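Local coordinates for protein cellobiose 2-epimerase (PDB 5ZIG) that probably catalyses the reversible epimerization of cellobiose to a beta-1,4-linked glucosyl-mannose, at residues V309-A321 with W360-A372. Residues are numbered along the deposited sequence; the frame is centred on the assembly and turned at random.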
loop_
_atom_site.group_PDB
_atom_site.type_symbol
_atom_site.label_atom_id
_atom_site.label_comp_id
_atom_site.label_asym_id
_atom_site.label_seq_id
_atom_site.Cartn_x
_atom_site.Cartn_y
_atom_site.Cartn_z
ATOM N N VAL A 309 19.012 1.617 -13.795
ATOM C CA VAL A 309 17.577 1.712 -13.545
ATOM C C VAL A 309 16.915 0.410 -13.960
ATOM O O VAL A 309 17.153 -0.092 -15.067
ATOM C CB VAL A 309 16.942 2.909 -14.284
ATOM C CG1 VAL A 309 15.436 2.969 -14.003
ATOM C CG2 VAL A 309 17.607 4.205 -13.870
ATOM N N ASP A 310 16.101 -0.141 -13.067
ATOM C CA ASP A 310 15.207 -1.235 -13.428
ATOM C C ASP A 310 14.012 -0.609 -14.136
ATOM O O ASP A 310 13.194 0.069 -13.504
ATOM C CB ASP A 310 14.777 -2.022 -12.192
ATOM C CG ASP A 310 13.774 -3.119 -12.517
ATOM O OD1 ASP A 310 13.491 -3.339 -13.700
ATOM O OD2 ASP A 310 13.264 -3.783 -11.589
ATOM N N ARG A 311 13.918 -0.812 -15.444
ATOM C CA ARG A 311 12.895 -0.125 -16.213
ATOM C C ARG A 311 11.632 -0.946 -16.343
ATOM O O ARG A 311 10.736 -0.575 -17.113
ATOM C CB ARG A 311 13.448 0.268 -17.583
ATOM C CG ARG A 311 14.519 1.334 -17.469
ATOM C CD ARG A 311 15.413 1.394 -18.688
ATOM N NE ARG A 311 16.300 2.553 -18.618
ATOM C CZ ARG A 311 17.626 2.470 -18.542
ATOM N NH1 ARG A 311 18.207 1.285 -18.532
ATOM N NH2 ARG A 311 18.369 3.566 -18.482
ATOM N N ALA A 312 11.542 -2.050 -15.608
ATOM C CA ALA A 312 10.291 -2.783 -15.533
ATOM C C ALA A 312 9.169 -1.847 -15.106
ATOM O O ALA A 312 9.322 -1.041 -14.182
ATOM C CB ALA A 312 10.401 -3.952 -14.557
ATOM N N ARG A 313 8.059 -1.978 -15.776
ATOM C CA ARG A 313 6.883 -1.249 -15.493
ATOM C C ARG A 313 6.029 -2.177 -14.666
ATOM O O ARG A 313 5.342 -2.983 -15.178
ATOM C CB ARG A 313 6.183 -0.796 -16.765
ATOM C CG ARG A 313 6.470 0.615 -17.173
ATOM C CD ARG A 313 7.912 0.954 -17.166
ATOM N NE ARG A 313 8.195 2.196 -17.794
ATOM C CZ ARG A 313 9.383 2.663 -18.058
ATOM N NH1 ARG A 313 10.473 2.014 -17.729
ATOM N NH2 ARG A 313 9.492 3.806 -18.658
ATOM N N VAL A 314 6.114 -1.970 -13.364
ATOM C CA VAL A 314 5.454 -2.745 -12.333
ATOM C C VAL A 314 4.088 -2.210 -11.919
ATOM O O VAL A 314 3.914 -1.059 -11.731
ATOM C CB VAL A 314 6.406 -2.915 -11.137
ATOM C CG1 VAL A 314 5.748 -3.603 -9.975
ATOM C CG2 VAL A 314 7.642 -3.659 -11.549
ATOM N N TRP A 315 3.137 -3.088 -11.832
ATOM C CA TRP A 315 1.771 -2.786 -11.502
ATOM C C TRP A 315 1.492 -1.760 -10.370
ATOM O O TRP A 315 0.826 -0.813 -10.645
ATOM C CB TRP A 315 0.886 -4.048 -11.429
ATOM C CG TRP A 315 0.484 -4.474 -10.099
ATOM C CD1 TRP A 315 -0.668 -4.232 -9.497
ATOM C CD2 TRP A 315 1.324 -5.043 -9.130
ATOM N NE1 TRP A 315 -0.657 -4.677 -8.241
ATOM C CE2 TRP A 315 0.575 -5.191 -7.986
ATOM C CE3 TRP A 315 2.627 -5.504 -9.137
ATOM C CZ2 TRP A 315 1.089 -5.781 -6.855
ATOM C CZ3 TRP A 315 3.121 -6.061 -8.049
ATOM C CH2 TRP A 315 2.360 -6.202 -6.905
ATOM N N TRP A 316 2.114 -1.900 -9.206
ATOM C CA TRP A 316 1.828 -1.084 -8.070
ATOM C C TRP A 316 2.384 0.291 -8.209
ATOM O O TRP A 316 1.815 1.196 -7.754
ATOM C CB TRP A 316 2.238 -1.775 -6.762
ATOM C CG TRP A 316 3.647 -1.775 -6.474
ATOM C CD1 TRP A 316 4.525 -2.684 -6.837
ATOM C CD2 TRP A 316 4.360 -0.802 -5.743
ATOM N NE1 TRP A 316 5.731 -2.368 -6.405
ATOM C CE2 TRP A 316 5.665 -1.209 -5.704
ATOM C CE3 TRP A 316 4.015 0.375 -5.102
ATOM C CZ2 TRP A 316 6.620 -0.488 -5.080
ATOM C CZ3 TRP A 316 4.974 1.080 -4.478
ATOM C CH2 TRP A 316 6.250 0.661 -4.481
ATOM N N VAL A 317 3.496 0.396 -8.870
ATOM C CA VAL A 317 4.168 1.614 -9.098
ATOM C C VAL A 317 3.288 2.549 -9.974
ATOM O O VAL A 317 3.200 3.711 -9.730
ATOM C CB VAL A 317 5.523 1.310 -9.738
ATOM C CG1 VAL A 317 6.230 2.531 -10.216
ATOM C CG2 VAL A 317 6.417 0.557 -8.790
ATOM N N GLN A 318 2.656 1.972 -10.988
ATOM C CA GLN A 318 1.824 2.715 -11.899
ATOM C C GLN A 318 0.575 3.127 -11.170
ATOM O O GLN A 318 0.158 4.249 -11.266
ATOM C CB GLN A 318 1.509 1.924 -13.178
ATOM C CG GLN A 318 2.684 1.296 -13.844
ATOM C CD GLN A 318 3.919 2.158 -13.954
ATOM O OE1 GLN A 318 3.884 3.249 -14.399
ATOM N NE2 GLN A 318 5.041 1.596 -13.584
ATOM N N ALA A 319 0.022 2.184 -10.435
ATOM C CA ALA A 319 -1.140 2.418 -9.667
ATOM C C ALA A 319 -0.910 3.558 -8.700
ATOM O O ALA A 319 -1.685 4.451 -8.631
ATOM C CB ALA A 319 -1.544 1.190 -8.930
ATOM N N GLU A 320 0.183 3.507 -7.972
ATOM C CA GLU A 320 0.439 4.559 -6.993
ATOM C C GLU A 320 0.757 5.882 -7.665
ATOM O O GLU A 320 0.447 6.944 -7.116
ATOM C CB GLU A 320 1.585 4.165 -6.063
ATOM C CG GLU A 320 1.265 2.986 -5.174
ATOM C CD GLU A 320 0.022 3.220 -4.394
ATOM O OE1 GLU A 320 -0.258 4.404 -4.092
ATOM O OE2 GLU A 320 -0.682 2.235 -4.089
ATOM N N ALA A 321 1.411 5.835 -8.823
ATOM C CA ALA A 321 1.653 7.058 -9.569
ATOM C C ALA A 321 0.338 7.702 -9.988
ATOM O O ALA A 321 0.217 8.929 -9.974
ATOM C CB ALA A 321 2.543 6.768 -10.772
ATOM N N TRP A 360 -4.378 -7.987 -13.340
ATOM C CA TRP A 360 -3.313 -7.209 -13.873
ATOM C C TRP A 360 -1.980 -7.942 -13.852
ATOM O O TRP A 360 -1.705 -8.678 -12.965
ATOM C CB TRP A 360 -3.139 -5.906 -13.080
ATOM C CG TRP A 360 -4.268 -4.873 -13.044
ATOM C CD1 TRP A 360 -5.560 -5.042 -13.373
ATOM C CD2 TRP A 360 -4.170 -3.529 -12.616
ATOM N NE1 TRP A 360 -6.256 -3.945 -13.192
ATOM C CE2 TRP A 360 -5.429 -2.971 -12.742
ATOM C CE3 TRP A 360 -3.145 -2.745 -12.149
ATOM C CZ2 TRP A 360 -5.683 -1.663 -12.415
ATOM C CZ3 TRP A 360 -3.409 -1.461 -11.841
ATOM C CH2 TRP A 360 -4.660 -0.937 -11.971
ATOM N N PHE A 361 -1.175 -7.774 -14.882
ATOM C CA PHE A 361 0.176 -8.308 -14.858
ATOM C C PHE A 361 0.964 -7.685 -13.712
ATOM O O PHE A 361 0.725 -6.542 -13.322
ATOM C CB PHE A 361 0.856 -8.055 -16.196
ATOM C CG PHE A 361 0.247 -8.852 -17.340
ATOM C CD1 PHE A 361 -0.292 -8.218 -18.462
ATOM C CD2 PHE A 361 0.199 -10.238 -17.278
ATOM C CE1 PHE A 361 -0.855 -8.965 -19.504
ATOM C CE2 PHE A 361 -0.360 -10.987 -18.315
ATOM C CZ PHE A 361 -0.883 -10.349 -19.430
ATOM N N TRP A 362 1.884 -8.473 -13.131
ATOM C CA TRP A 362 2.839 -7.906 -12.179
ATOM C C TRP A 362 3.658 -6.784 -12.815
ATOM O O TRP A 362 3.949 -5.774 -12.169
ATOM C CB TRP A 362 3.776 -9.002 -11.661
ATOM C CG TRP A 362 4.857 -8.470 -10.768
ATOM C CD1 TRP A 362 5.971 -7.766 -11.142
ATOM C CD2 TRP A 362 4.939 -8.623 -9.347
ATOM N NE1 TRP A 362 6.726 -7.454 -10.041
ATOM C CE2 TRP A 362 6.121 -7.975 -8.925
ATOM C CE3 TRP A 362 4.131 -9.255 -8.394
ATOM C CZ2 TRP A 362 6.504 -7.916 -7.588
ATOM C CZ3 TRP A 362 4.513 -9.192 -7.057
ATOM C CH2 TRP A 362 5.691 -8.524 -6.670
ATOM N N ALA A 363 4.065 -6.964 -14.074
ATOM C CA ALA A 363 4.943 -6.014 -14.743
ATOM C C ALA A 363 4.964 -6.271 -16.249
ATOM O O ALA A 363 4.719 -7.388 -16.724
ATOM C CB ALA A 363 6.364 -6.075 -14.175
ATOM N N VAL A 364 5.243 -5.195 -16.988
ATOM C CA VAL A 364 5.408 -5.235 -18.431
ATOM C C VAL A 364 6.638 -4.416 -18.812
ATOM O O VAL A 364 7.175 -3.650 -18.010
ATOM C CB VAL A 364 4.138 -4.735 -19.146
ATOM C CG1 VAL A 364 2.950 -5.637 -18.864
ATOM C CG2 VAL A 364 3.803 -3.341 -18.603
ATOM N N THR A 365 7.086 -4.586 -20.050
ATOM C CA THR A 365 8.210 -3.797 -20.541
ATOM C C THR A 365 7.744 -2.359 -20.739
ATOM O O THR A 365 6.539 -2.100 -20.763
ATOM C CB THR A 365 8.732 -4.361 -21.869
ATOM O OG1 THR A 365 7.688 -4.312 -22.849
ATOM C CG2 THR A 365 9.165 -5.800 -21.688
ATOM N N PRO A 366 8.671 -1.398 -20.873
ATOM C CA PRO A 366 8.239 -0.016 -21.158
ATOM C C PRO A 366 7.314 0.056 -22.354
ATOM O O PRO A 366 6.441 0.933 -22.423
ATOM C CB PRO A 366 9.558 0.725 -21.423
ATOM C CG PRO A 366 10.607 -0.114 -20.765
ATOM C CD PRO A 366 10.142 -1.524 -20.880
ATOM N N GLU A 367 7.462 -0.890 -23.282
ATOM C CA GLU A 367 6.586 -1.009 -24.438
ATOM C C GLU A 367 5.237 -1.648 -24.113
ATOM O O GLU A 367 4.294 -1.480 -24.893
ATOM C CB GLU A 367 7.295 -1.817 -25.532
ATOM C CG GLU A 367 8.565 -1.157 -26.078
ATOM C CD GLU A 367 9.719 -1.184 -25.085
ATOM O OE1 GLU A 367 9.718 -2.064 -24.198
ATOM O OE2 GLU A 367 10.614 -0.317 -25.173
ATOM N N GLY A 368 5.120 -2.393 -23.010
ATOM C CA GLY A 368 3.876 -3.051 -22.649
ATOM C C GLY A 368 3.838 -4.568 -22.784
ATOM O O GLY A 368 2.768 -5.162 -22.603
ATOM N N SER A 369 4.945 -5.209 -23.078
ATOM C CA SER A 369 4.917 -6.663 -23.186
ATOM C C SER A 369 4.970 -7.273 -21.789
ATOM O O SER A 369 5.793 -6.848 -20.972
ATOM C CB SER A 369 6.085 -7.160 -24.038
ATOM O OG SER A 369 5.955 -8.543 -24.315
ATOM N N PRO A 370 4.089 -8.224 -21.460
ATOM C CA PRO A 370 4.071 -8.751 -20.091
ATOM C C PRO A 370 5.339 -9.533 -19.825
ATOM O O PRO A 370 5.828 -10.249 -20.694
ATOM C CB PRO A 370 2.827 -9.650 -20.055
ATOM C CG PRO A 370 2.048 -9.283 -21.250
ATOM C CD PRO A 370 3.036 -8.835 -22.283
ATOM N N LEU A 371 5.898 -9.323 -18.633
ATOM C CA LEU A 371 7.092 -10.025 -18.175
ATOM C C LEU A 371 6.732 -11.412 -17.674
ATOM O O LEU A 371 5.830 -11.564 -16.845
ATOM C CB LEU A 371 7.770 -9.256 -17.038
ATOM C CG LEU A 371 8.954 -8.346 -17.345
ATOM C CD1 LEU A 371 8.489 -7.050 -17.961
ATOM C CD2 LEU A 371 9.766 -8.099 -16.067
ATOM N N ALA A 372 7.473 -12.410 -18.134
ATOM C CA ALA A 372 7.272 -13.791 -17.718
ATOM C C ALA A 372 8.016 -14.088 -16.415
ATOM O O ALA A 372 8.967 -13.397 -16.038
ATOM C CB ALA A 372 7.741 -14.744 -18.811
#
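Trp315 turns an edge toward one face of Trp362: its CZ3 lies 3.4 Å from Trp362 CE3, and the six-membered rings meet edge-to-face with planes at 51°. At Trp315's own edge, near the ring plane, sits Trp360 CE3, while Trp316 CB covers one of its faces. Trp362 CG stands anti to the backbone N (chi1 175°), which brings an indole whose CB leaves the other segment back beside Val314, with Val314 CG1 4.0 Å from Trp362 NE1. An alanine in place of Trp362 would probably leave the CZ3 edge of Trp315 without the ring face it meets and take away the indole beside Val314 CG1. The third flat group, the Arg313 guanidinium, carries Pro366 over one face, Pro366 CB being 3.9 Å from Arg313 CZ. Its NH1 donates nearly in plane to Arg311 O (2.7 Å), and Ser298 takes NE, so two bonds fix its rotation. The backbones pair: Arg313 N to Val364 O and Val364 N to Arg313 O, both 2.9 Å, define an antiparallel hydrogen-bonded pair. Trp315 N then reaches Trp362 O (2.8 Å) from above the carbonyl plane, almost straight at 173°. This pairing adds 363-364 as the outermost strand of a small antiparallel sheet, next to 309-314, which leads directly into helix 315-332; helices 315-332 and 336-352 separate the two strands in sequence, in the loop region of the (alpha/alpha)6 barrel characteristic of this epimerase family.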